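Local coordinates for type III secretion system effector protein ExoU (Pseudomonas fluorescens, PDB 4QMK), which is a patatin-like phospholipase injected by type III secretion that probably hydrolyses host membrane phospholipids after binding phosphatidylinositol 4,5-bisphosphate at the plasma membrane, at residues T248-D252 / G253-L257. Residues are numbered along the deposited sequence; the frame is centred on the assembly and turned at random.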
loop_
_atom_site.group_PDB
_atom_site.type_symbol
_atom_site.label_atom_id
_atom_site.label_comp_id
_atom_site.label_asym_id
_atom_site.label_seq_id
_atom_site.Cartn_x
_atom_site.Cartn_y
_atom_site.Cartn_z
ATOM N N THR A 248 1.961 -19.808 -12.544
ATOM C CA THR A 248 1.793 -19.390 -13.913
ATOM C C THR A 248 0.383 -19.576 -14.378
ATOM O O THR A 248 -0.128 -20.669 -14.342
ATOM C CB THR A 248 2.695 -20.224 -14.805
ATOM O OG1 THR A 248 4.045 -20.107 -14.319
ATOM C CG2 THR A 248 2.601 -19.758 -16.245
ATOM N N GLY A 249 -0.230 -18.515 -14.846
ATOM C CA GLY A 249 -1.579 -18.572 -15.310
ATOM C C GLY A 249 -1.655 -18.229 -16.762
ATOM O O GLY A 249 -0.703 -17.762 -17.339
ATOM N N MET A 250 -2.818 -18.473 -17.350
ATOM C CA MET A 250 -3.096 -18.109 -18.723
ATOM C C MET A 250 -4.104 -16.964 -18.741
ATOM O O MET A 250 -5.212 -17.092 -18.266
ATOM C CB MET A 250 -3.595 -19.316 -19.494
ATOM C CG MET A 250 -2.475 -20.124 -20.129
ATOM S SD MET A 250 -1.877 -19.379 -21.675
ATOM C CE MET A 250 -0.511 -20.464 -21.950
ATOM N N PHE A 251 -3.739 -15.852 -19.367
ATOM C CA PHE A 251 -4.546 -14.676 -19.360
ATOM C C PHE A 251 -4.565 -14.135 -20.759
ATOM O O PHE A 251 -3.533 -13.697 -21.256
ATOM C CB PHE A 251 -3.915 -13.659 -18.433
ATOM C CG PHE A 251 -3.827 -14.097 -16.969
ATOM C CD1 PHE A 251 -4.896 -13.910 -16.100
ATOM C CD2 PHE A 251 -2.653 -14.581 -16.457
ATOM C CE1 PHE A 251 -4.804 -14.249 -14.768
ATOM C CE2 PHE A 251 -2.552 -14.932 -15.127
ATOM C CZ PHE A 251 -3.628 -14.771 -14.282
ATOM N N ASP A 252 -5.733 -14.153 -21.404
ATOM C CA ASP A 252 -5.894 -13.609 -22.750
ATOM C C ASP A 252 -4.956 -14.281 -23.764
ATOM O O ASP A 252 -4.387 -13.616 -24.648
ATOM C CB ASP A 252 -5.691 -12.073 -22.730
ATOM C CG ASP A 252 -5.920 -11.420 -24.096
ATOM O OD1 ASP A 252 -6.950 -11.711 -24.732
ATOM O OD2 ASP A 252 -5.064 -10.614 -24.530
ATOM N N GLY A 253 -4.779 -15.594 -23.616
ATOM C CA GLY A 253 -3.959 -16.382 -24.533
ATOM C C GLY A 253 -2.457 -16.402 -24.286
ATOM O O GLY A 253 -1.725 -17.078 -25.017
ATOM N N ARG A 254 -1.985 -15.706 -23.240
ATOM C CA ARG A 254 -0.554 -15.647 -22.927
ATOM C C ARG A 254 -0.314 -16.075 -21.461
ATOM O O ARG A 254 -1.020 -15.641 -20.577
ATOM C CB ARG A 254 -0.047 -14.218 -23.145
ATOM C CG ARG A 254 -0.176 -13.773 -24.574
ATOM C CD ARG A 254 -0.404 -12.272 -24.777
ATOM N NE ARG A 254 0.811 -11.460 -24.706
ATOM C CZ ARG A 254 1.528 -11.079 -25.763
ATOM N NH1 ARG A 254 1.174 -11.431 -27.003
ATOM N NH2 ARG A 254 2.606 -10.334 -25.575
ATOM N N PRO A 255 0.714 -16.882 -21.216
ATOM C CA PRO A 255 1.089 -17.166 -19.859
ATOM C C PRO A 255 1.719 -15.975 -19.160
ATOM O O PRO A 255 2.475 -15.207 -19.798
ATOM C CB PRO A 255 2.137 -18.280 -20.003
ATOM C CG PRO A 255 2.734 -18.048 -21.348
ATOM C CD PRO A 255 1.617 -17.510 -22.194
ATOM N N GLN A 256 1.411 -15.845 -17.864
ATOM C CA GLN A 256 1.993 -14.819 -16.979
ATOM C C GLN A 256 2.515 -15.430 -15.715
ATOM O O GLN A 256 1.818 -16.175 -15.094
ATOM C CB GLN A 256 0.970 -13.771 -16.536
ATOM C CG GLN A 256 0.477 -12.875 -17.627
ATOM C CD GLN A 256 1.304 -11.621 -17.873
ATOM O OE1 GLN A 256 0.818 -10.736 -18.519
ATOM N NE2 GLN A 256 2.508 -11.519 -17.311
ATOM N N LEU A 257 3.739 -15.090 -15.351
ATOM C CA LEU A 257 4.276 -15.472 -14.078
ATOM C C LEU A 257 3.674 -14.571 -13.022
ATOM O O LEU A 257 3.811 -13.346 -13.082
ATOM C CB LEU A 257 5.760 -15.230 -13.944
ATOM C CG LEU A 257 6.892 -16.190 -14.234
ATOM C CD1 LEU A 257 6.468 -17.585 -13.815
ATOM C CD2 LEU A 257 7.392 -16.169 -15.649
#
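Met250 folds over the ring of Pro255 on one face of this two-stranded ribbon. Its chain bends at chi2 (-80°), which swings the thioether across to the partner strand: SD sits 3.6 Å from Pro255 N, and the terminal CE lies against Pro255 CD, also at 3.6 Å. Thr248 continues that face. Its CG2, anti to the backbone N, runs alongside Pro255, while OG1 meets the CD1 branch of Leu257 at 3.5 Å. Tyr582 of helix 555-585 touches Thr248, Pro255 and Leu257 here.

On the other face, Phe251 CD2 meets Gln256 CB at 3.7 Å. The two side chains cross at about a right angle, with ring and amide planes 65° apart. Gln256 OE1 accepts a hydrogen bond from Arg157, which also donates to Phe251 O; Arg254, on the same face, donates from NH2 to Thr640 OG1.

Gly249 and Gln256 pair through two backbone hydrogen bonds, with Gln256 N to Gly249 O at 2.9 Å. Nearer the turn, Phe251 N bonds to Arg254 O at 3.0 Å, and Arg254 N returns one to Phe251 O at 3.2 Å. Asp252 and Gly253, both with positive phi, take the two central positions of the type I' turn from Phe251 to Arg254, which closes a tight two-residue beta hairpin whose second strand is the outermost at one end of the mixed sheet in the patatin-like domain.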